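6-phosphogluconate dehydrogenase (Pseudomonas syringae, PDB 5U5G) probably reduces (2-oxopropyl)phosphonic acid to the 2-hydroxypropyl compound with NADPH, a late step in making the antibiotic fosfomycin. Local coordinates at residues D39-I42 against R43-A46; E144-G147 against L148-P151; L199-K202 against S203-D206. All coordinates share one frame; numbering follows the deposited sequence.

Overall arrangement
Each contact is local and partly buried: contact 2 lies within a helix, contact 1 spans a helix's end and contact 3 a helix's start. Contacts 1 and 2 belong to the nucleotide-binding domain, their centres about 27 Å apart, whereas contact 3 lies in the helical domain, with its centre about 45 Å from that of contact 2. Contact 1 closes helix 39-43 at the edge of the Rossmann-type domain, mostly at the surface, through backbone bonds and a wet salt bridge. In contact 2 the aliphatic side of helix 143-156 meets the sheet, so packing and a CH-pi contact prevail. Contact 3 begins helix 201-210 where the second subunit approaches, and joins an N-cap, an apolar cluster and a salt bridge.

Contact 1: D39-I42 against R43-A46; sequences DDLI and RQGA
L41 and A46 make the close-packed side of this helix end, their CB atoms meeting at 4.0 Å. The backbone folds back to bring them together: A46 N bonds to L41 O at 2.9 Å and G45 N to I42 O, also at 2.9 Å, a Schellman motif with G45 as its C-prime residue. Beside this turn, water 2 donates to both I42 O and A46 O. Glycine suits the positive phi of 112°, where a CB would press on the preceding carbonyl oxygen. L41 reaches on to C18, R19 and L22 of helix 12-23, a place for a branched apolar chain, and A46 is small enough for its CB to come within 3.4 Å of L41 O.

The other side is polar and watery. The R43 side chain sets out with CG anti to the backbone N (chi1 174°) and then bends, so that its guanidinium runs alongside D40. NH2 reaches D40 OD2 at 2.6 Å, with the oxygen in the guanidinium plane, but the carboxylate and guanidinium planes are 69° apart, and OD2 is met from above the carboxylate plane. Water 1 accepts from R43 NE and donates to D40 OD2.

The salt bridge is thus single-pronged and hydrated, and the positive charge of R43 near the helix's carboxyl end is probably favourable to the helix dipole.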
ATOM      1  N   ASP A  39      31.308  -9.896  13.338  1.00 24.58           N
ATOM      2  CA  ASP A  39      31.999 -11.182  13.237  1.00 26.69           C
ATOM      3  C   ASP A  39      31.683 -11.889  11.924  1.00 26.12           C
ATOM      4  O   ASP A  39      32.591 -12.369  11.229  1.00 24.42           O
ATOM      5  CB  ASP A  39      31.636 -12.074  14.426  1.00 25.29           C
ATOM      6  CG  ASP A  39      32.373 -11.687  15.713  1.00 28.96           C
ATOM      7  OD1 ASP A  39      33.448 -11.050  15.665  1.00 29.94           O
ATOM      8  OD2 ASP A  39      31.870 -12.052  16.786  1.00 34.00           O
ATOM      9  N   ASP A  40      30.399 -11.991  11.571  1.00 23.40           N
ATOM     10  CA  ASP A  40      30.052 -12.664  10.321  1.00 26.30           C
ATOM     11  C   ASP A  40      30.576 -11.905   9.108  1.00 25.76           C
ATOM     12  O   ASP A  40      31.050 -12.520   8.147  1.00 26.81           O
ATOM     13  CB  ASP A  40      28.543 -12.855  10.208  1.00 30.59           C
ATOM     14  CG  ASP A  40      27.987 -13.725  11.315  1.00 41.55           C
ATOM     15  OD1 ASP A  40      26.913 -13.382  11.850  1.00 46.83           O
ATOM     16  OD2 ASP A  40      28.634 -14.744  11.662  1.00 41.38           O
ATOM     17  N   LEU A  41      30.485 -10.569   9.129  1.00 22.28           N
ATOM     18  CA  LEU A  41      31.045  -9.760   8.044  1.00 22.62           C
ATOM     19  C   LEU A  41      32.546  -9.980   7.905  1.00 20.75           C
ATOM     20  O   LEU A  41      33.064 -10.087   6.788  1.00 21.06           O
ATOM     21  CB  LEU A  41      30.744  -8.283   8.286  1.00 21.87           C
ATOM     22  CG  LEU A  41      29.255  -7.939   8.199  1.00 26.97           C
ATOM     23  CD1 LEU A  41      29.002  -6.477   8.525  1.00 25.30           C
ATOM     24  CD2 LEU A  41      28.738  -8.267   6.812  1.00 25.04           C
ATOM     25  N   ILE A  42      33.258 -10.062   9.030  1.00 21.58           N
ATOM     26  CA  ILE A  42      34.700 -10.309   8.990  1.00 23.56           C
ATOM     27  C   ILE A  42      34.989 -11.672   8.376  1.00 23.17           C
ATOM     28  O   ILE A  42      35.847 -11.811   7.497  1.00 23.61           O
ATOM     29  CB  ILE A  42      35.301 -10.183  10.402  1.00 23.57           C
ATOM     30  CG1 ILE A  42      35.197  -8.732  10.882  1.00 24.69           C
ATOM     31  CG2 ILE A  42      36.780 -10.686  10.429  1.00 23.78           C
ATOM     32  CD1 ILE A  42      35.449  -8.550  12.367  1.00 23.58           C
ATOM     33  N   ARG A  43      34.269 -12.699   8.832  1.00 25.69           N
ATOM     34  CA  ARG A  43      34.378 -14.023   8.232  1.00 24.98           C
ATOM     35  C   ARG A  43      34.179 -13.970   6.719  1.00 27.17           C
ATOM     36  O   ARG A  43      34.793 -14.747   5.981  1.00 21.10           O
ATOM     37  CB  ARG A  43      33.359 -14.956   8.889  1.00 25.04           C
ATOM     38  CG  ARG A  43      33.252 -16.316   8.282  1.00 32.98           C
ATOM     39  CD  ARG A  43      32.414 -17.233   9.161  1.00 34.89           C
ATOM     40  NE  ARG A  43      31.160 -16.613   9.582  1.00 41.77           N
ATOM     41  CZ  ARG A  43      30.047 -16.554   8.850  1.00 39.03           C
ATOM     42  NH1 ARG A  43      30.000 -17.078   7.628  1.00 34.87           N
ATOM     43  NH2 ARG A  43      28.967 -15.957   9.346  1.00 37.30           N
ATOM     44  N   GLN A  44      33.370 -13.032   6.236  1.00 25.32           N
ATOM     45  CA  GLN A  44      33.084 -12.931   4.812  1.00 23.70           C
ATOM     46  C   GLN A  44      33.952 -11.906   4.090  1.00 23.35           C
ATOM     47  O   GLN A  44      33.641 -11.545   2.952  1.00 24.92           O
ATOM     48  CB  GLN A  44      31.609 -12.617   4.609  1.00 21.29           C
ATOM     49  CG  GLN A  44      30.697 -13.713   5.134  1.00 21.70           C
ATOM     50  CD  GLN A  44      29.261 -13.239   5.277  1.00 30.45           C
ATOM     51  OE1 GLN A  44      29.007 -12.051   5.443  1.00 32.79           O
ATOM     52  NE2 GLN A  44      28.322 -14.161   5.198  1.00 30.12           N
ATOM     53  N   GLY A  45      35.030 -11.436   4.710  1.00 23.06           N
ATOM     54  CA  GLY A  45      35.993 -10.592   4.027  1.00 22.51           C
ATOM     55  C   GLY A  45      36.082  -9.150   4.492  1.00 24.56           C
ATOM     56  O   GLY A  45      36.992  -8.440   4.042  1.00 23.32           O
ATOM     57  N   ALA A  46      35.180  -8.672   5.350  1.00 23.74           N
ATOM     58  CA  ALA A  46      35.322  -7.301   5.832  1.00 23.96           C
ATOM     59  C   ALA A  46      36.509  -7.189   6.791  1.00 24.93           C
ATOM     60  O   ALA A  46      36.970  -8.179   7.363  1.00 19.90           O
ATOM     61  CB  ALA A  46      34.051  -6.839   6.531  1.00 20.34           C
TER
HETATM   62  O   HOH W   1      31.356 -15.883  12.416  1.00 35.32           O
HETATM   63  O   HOH W   2      38.499 -10.743   7.046  1.00 31.97           O

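Contact 2: E144-G147 against L148-P151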
ATOM      1  N   GLU A 144      28.578  17.139  -7.246  1.00 25.79           N
ATOM      2  CA  GLU A 144      29.814  16.431  -7.568  1.00 35.32           C
ATOM      3  C   GLU A 144      30.027  15.235  -6.638  1.00 27.66           C
ATOM      4  O   GLU A 144      30.343  14.133  -7.097  1.00 27.87           O
ATOM      5  CB  GLU A 144      31.013  17.378  -7.529  1.00 32.53           C
ATOM      6  CG  GLU A 144      32.286  16.673  -7.982  1.00 44.01           C
ATOM      7  CD  GLU A 144      33.581  17.390  -7.596  1.00 56.61           C
ATOM      8  OE1 GLU A 144      33.606  18.118  -6.578  1.00 53.14           O
ATOM      9  OE2 GLU A 144      34.573  17.176  -8.316  1.00 61.57           O
ATOM     10  N   ALA A 145      29.844  15.429  -5.332  1.00 29.06           N
ATOM     11  CA  ALA A 145      29.933  14.308  -4.400  1.00 30.84           C
ATOM     12  C   ALA A 145      28.898  13.237  -4.720  1.00 28.06           C
ATOM     13  O   ALA A 145      29.203  12.040  -4.681  1.00 30.40           O
ATOM     14  CB  ALA A 145      29.764  14.799  -2.963  1.00 30.63           C
ATOM     15  N   TYR A 146      27.669  13.645  -5.040  1.00 31.88           N
ATOM     16  CA  TYR A 146      26.657  12.677  -5.448  1.00 28.77           C
ATOM     17  C   TYR A 146      27.136  11.863  -6.641  1.00 30.07           C
ATOM     18  O   TYR A 146      27.085  10.628  -6.626  1.00 27.08           O
ATOM     19  CB  TYR A 146      25.344  13.392  -5.774  1.00 30.10           C
ATOM     20  CG  TYR A 146      24.287  12.496  -6.381  1.00 29.95           C
ATOM     21  CD1 TYR A 146      23.859  11.352  -5.723  1.00 30.89           C
ATOM     22  CD2 TYR A 146      23.709  12.800  -7.609  1.00 28.82           C
ATOM     23  CE1 TYR A 146      22.893  10.531  -6.268  1.00 30.03           C
ATOM     24  CE2 TYR A 146      22.738  11.989  -8.160  1.00 29.00           C
ATOM     25  CZ  TYR A 146      22.338  10.853  -7.485  1.00 32.16           C
ATOM     26  OH  TYR A 146      21.377  10.033  -8.016  1.00 32.97           O
ATOM     27  N   GLY A 147      27.620  12.541  -7.684  1.00 29.53           N
ATOM     28  CA  GLY A 147      28.116  11.825  -8.847  1.00 30.68           C
ATOM     29  C   GLY A 147      29.228  10.843  -8.529  1.00 31.66           C
ATOM     30  O   GLY A 147      29.352   9.805  -9.186  1.00 30.41           O
ATOM     31  N   LEU A 148      30.048  11.144  -7.520  1.00 32.32           N
ATOM     32  CA  LEU A 148      31.162  10.254  -7.200  1.00 31.19           C
ATOM     33  C   LEU A 148      30.679   8.987  -6.504  1.00 33.43           C
ATOM     34  O   LEU A 148      31.204   7.898  -6.756  1.00 32.64           O
ATOM     35  CB  LEU A 148      32.188  10.981  -6.331  1.00 32.65           C
ATOM     36  CG  LEU A 148      32.884  12.151  -7.024  1.00 35.74           C
ATOM     37  CD1 LEU A 148      33.774  12.903  -6.050  1.00 34.75           C
ATOM     38  CD2 LEU A 148      33.686  11.632  -8.201  1.00 33.66           C
ATOM     39  N   ILE A 149      29.683   9.104  -5.623  1.00 30.30           N
ATOM     40  CA  ILE A 149      29.222   7.948  -4.859  1.00 30.40           C
ATOM     41  C   ILE A 149      28.061   7.236  -5.537  1.00 31.37           C
ATOM     42  O   ILE A 149      27.739   6.099  -5.159  1.00 30.13           O
ATOM     43  CB  ILE A 149      28.844   8.348  -3.414  1.00 31.48           C
ATOM     44  CG1 ILE A 149      27.824   9.487  -3.416  1.00 29.16           C
ATOM     45  CG2 ILE A 149      30.089   8.757  -2.627  1.00 26.90           C
ATOM     46  CD1 ILE A 149      26.389   9.038  -3.335  1.00 29.87           C
ATOM     47  N   ARG A 150      27.435   7.865  -6.530  1.00 31.16           N
ATOM     48  CA  ARG A 150      26.349   7.236  -7.285  1.00 32.08           C
ATOM     49  C   ARG A 150      26.641   5.802  -7.712  1.00 28.34           C
ATOM     50  O   ARG A 150      25.776   4.936  -7.499  1.00 25.75           O
ATOM     51  CB  ARG A 150      26.015   8.136  -8.485  1.00 34.66           C
ATOM     52  CG  ARG A 150      24.550   8.139  -8.881  1.00 37.06           C
ATOM     53  CD  ARG A 150      24.161   6.843  -9.535  1.00 40.35           C
ATOM     54  NE  ARG A 150      22.739   6.746  -9.804  1.00 45.92           N
ATOM     55  CZ  ARG A 150      22.024   5.672  -9.473  1.00 44.40           C
ATOM     56  NH1 ARG A 150      22.609   4.627  -8.882  1.00 43.62           N
ATOM     57  NH2 ARG A 150      20.726   5.615  -9.738  1.00 43.57           N
ATOM     58  N   PRO A 151      27.798   5.466  -8.303  1.00 31.27           N
ATOM     59  CA  PRO A 151      28.037   4.058  -8.663  1.00 31.35           C
ATOM     60  C   PRO A 151      28.128   3.125  -7.465  1.00 27.74           C
ATOM     61  O   PRO A 151      27.900   1.925  -7.628  1.00 31.55           O
ATOM     62  CB  PRO A 151      29.364   4.111  -9.433  1.00 30.34           C
ATOM     63  CG  PRO A 151      29.480   5.511  -9.895  1.00 31.10           C
ATOM     64  CD  PRO A 151      28.902   6.322  -8.771  1.00 30.61           C
TER
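Y146 and R150 lie side by side one helical turn apart, and the aliphatic root of the arginine rests against the tyrosine ring. R150 CG is 4.2 Å from the centroid of the Y146 ring and off-centre, a CH-pi contact. The Y146 ring also touches I149, CD1 to CD1 at 4.2 Å, the two side chains crossing at about a right angle.

The tyrosine comes alongside R150 because its CG stands anti to the backbone N (172°). I149 instead sets CG1 in the crowded position between N and carbonyl carbon, which brings I149 CG1 to 3.2 Å from A145 O.

This helix, 143-156, is the crossover of a beta-alpha-beta unit between the parallel strands 135-139 and 157-162. A145 and I149, small and branched apolar residues, face the sheet, touching I92 of strand 92-95 and I119 of strand 117-124. Y146 stacks on Y162, and both it and R150 pack on V160.

Helical bonds hold the frame, R150 N reaching Y146 O at 2.8 Å. P151 has no N-H to give, and its CD sits 3.5 Å from G147 O, where the helix kinks. Farther out, R150 NH1 forms a salt bridge with E154, the next turn along.

Contact 3: L199-K202 against S203-D206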
ATOM      1  N   LEU A 199     -11.684 -16.519   7.947  1.00 25.82           N
ATOM      2  CA  LEU A 199     -10.949 -16.553   6.694  1.00 24.95           C
ATOM      3  C   LEU A 199      -9.567 -17.159   6.898  1.00 27.08           C
ATOM      4  O   LEU A 199      -8.911 -16.913   7.912  1.00 30.75           O
ATOM      5  CB  LEU A 199     -10.835 -15.141   6.111  1.00 21.35           C
ATOM      6  CG  LEU A 199     -12.179 -14.529   5.691  1.00 26.18           C
ATOM      7  CD1 LEU A 199     -12.025 -13.055   5.360  1.00 27.71           C
ATOM      8  CD2 LEU A 199     -12.794 -15.292   4.495  1.00 21.29           C
ATOM      9  N   ASP A 200      -9.125 -17.952   5.921  1.00 25.92           N
ATOM     10  CA  ASP A 200      -7.798 -18.551   5.946  1.00 27.79           C
ATOM     11  C   ASP A 200      -6.752 -17.566   5.434  1.00 26.69           C
ATOM     12  O   ASP A 200      -7.036 -16.722   4.579  1.00 24.19           O
ATOM     13  CB  ASP A 200      -7.767 -19.813   5.093  1.00 28.31           C
ATOM     14  CG  ASP A 200      -8.197 -19.551   3.672  1.00 26.01           C
ATOM     15  OD1 ASP A 200      -9.357 -19.141   3.472  1.00 30.20           O
ATOM     16  OD2 ASP A 200      -7.392 -19.762   2.755  1.00 31.06           O
ATOM     17  N   LEU A 201      -5.531 -17.690   5.967  1.00 26.53           N
ATOM     18  CA  LEU A 201      -4.449 -16.782   5.585  1.00 26.87           C
ATOM     19  C   LEU A 201      -4.141 -16.872   4.100  1.00 28.83           C
ATOM     20  O   LEU A 201      -3.789 -15.866   3.468  1.00 24.90           O
ATOM     21  CB  LEU A 201      -3.173 -17.080   6.388  1.00 27.80           C
ATOM     22  CG  LEU A 201      -3.000 -16.478   7.780  1.00 30.72           C
ATOM     23  CD1 LEU A 201      -1.713 -16.978   8.473  1.00 29.75           C
ATOM     24  CD2 LEU A 201      -2.997 -14.969   7.680  1.00 31.85           C
ATOM     25  N   LYS A 202      -4.234 -18.074   3.526  1.00 25.45           N
ATOM     26  CA  LYS A 202      -3.877 -18.221   2.119  1.00 29.84           C
ATOM     27  C   LYS A 202      -4.811 -17.412   1.219  1.00 25.11           C
ATOM     28  O   LYS A 202      -4.362 -16.757   0.273  1.00 25.65           O
ATOM     29  CB  LYS A 202      -3.881 -19.700   1.732  1.00 31.04           C
ATOM     30  CG  LYS A 202      -4.071 -19.963   0.252  1.00 38.21           C
ATOM     31  CD  LYS A 202      -2.761 -20.086  -0.484  1.00 44.62           C
ATOM     32  CE  LYS A 202      -2.914 -21.063  -1.646  1.00 47.28           C
ATOM     33  NZ  LYS A 202      -3.926 -20.574  -2.631  1.00 52.39           N
ATOM     34  N   SER A 203      -6.113 -17.449   1.495  1.00 24.89           N
ATOM     35  CA  SER A 203      -7.048 -16.674   0.684  1.00 23.50           C
ATOM     36  C   SER A 203      -6.852 -15.178   0.905  1.00 23.99           C
ATOM     37  O   SER A 203      -6.956 -14.385  -0.037  1.00 23.88           O
ATOM     38  CB  SER A 203      -8.481 -17.081   1.007  1.00 20.08           C
ATOM     39  OG  SER A 203      -8.695 -18.435   0.663  1.00 35.08           O
ATOM     40  N   MET A 204      -6.594 -14.774   2.150  1.00 23.85           N
ATOM     41  CA  MET A 204      -6.337 -13.367   2.415  1.00 23.69           C
ATOM     42  C   MET A 204      -5.085 -12.904   1.692  1.00 24.74           C
ATOM     43  O   MET A 204      -5.069 -11.826   1.084  1.00 22.77           O
ATOM     44  CB  MET A 204      -6.228 -13.132   3.919  1.00 20.42           C
ATOM     45  CG  MET A 204      -7.596 -12.965   4.565  1.00 23.43           C
ATOM     46  SD  MET A 204      -7.559 -12.446   6.293  1.00 25.14           S
ATOM     47  CE  MET A 204      -6.988 -13.954   7.089  1.00 24.57           C
ATOM     48  N   ALA A 205      -4.039 -13.733   1.703  1.00 24.15           N
ATOM     49  CA  ALA A 205      -2.818 -13.384   0.988  1.00 26.67           C
ATOM     50  C   ALA A 205      -3.074 -13.273  -0.508  1.00 26.42           C
ATOM     51  O   ALA A 205      -2.547 -12.367  -1.169  1.00 26.29           O
ATOM     52  CB  ALA A 205      -1.728 -14.420   1.268  1.00 25.79           C
ATOM     53  N   ASP A 206      -3.867 -14.198  -1.058  1.00 23.55           N
ATOM     54  CA  ASP A 206      -4.201 -14.157  -2.480  1.00 25.97           C
ATOM     55  C   ASP A 206      -4.884 -12.849  -2.845  1.00 21.34           C
ATOM     56  O   ASP A 206      -4.543 -12.213  -3.846  1.00 22.43           O
ATOM     57  CB  ASP A 206      -5.110 -15.339  -2.847  1.00 26.36           C
ATOM     58  CG  ASP A 206      -4.340 -16.635  -3.056  1.00 31.74           C
ATOM     59  OD1 ASP A 206      -3.117 -16.578  -3.312  1.00 30.82           O
ATOM     60  OD2 ASP A 206      -4.976 -17.712  -2.979  1.00 35.14           O
TER
HETATM   61  O   HOH W   3      -1.557 -18.850  -3.201  1.00 43.84           O
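D200 turns its carboxylate back over the start of the helix, and S203 meets it with two donors. S203 OG gives its proton to the syn lone pair of D200 OD2 at 2.8 Å, while S203 N reaches the same oxygen at 2.9 Å from above the carboxylate plane. The aspartate can do this because its CG sits between backbone N and carbonyl carbon (chi1 56°). A short acidic chain suits this N-cap place, since its charge faces the amino end of the helix. The other oxygen, OD1, forms a salt bridge with K168 of the second subunit.

M204 bends at its last torsion, and its methyl CE lies against the carbonyl oxygen of L199 (CE to O 3.6 Å) while also touching L199 CB at 4.1 Å and L201 CD2 at 4.2 Å; the unbranched, flexible thioether can curl back to reach both leucines. The M204 side chain runs aslant that of L201, and both pack on L195 of helix 168-196.

The bent chain of K202, exposed to solvent, crosses D206, and NZ meets the syn lone pair of D206 OD2 at 3.1 Å. Water 3 takes a weak bond from NZ and donates to D206 OD1.

L199 before the cap and M204 in the first turn pair as in a hydrophobic staple. Joined to the N-cap, this starts a helix of the helical domain, where L199 and M204 also pack on L175 and L172 of the second subunit at the dimer interface.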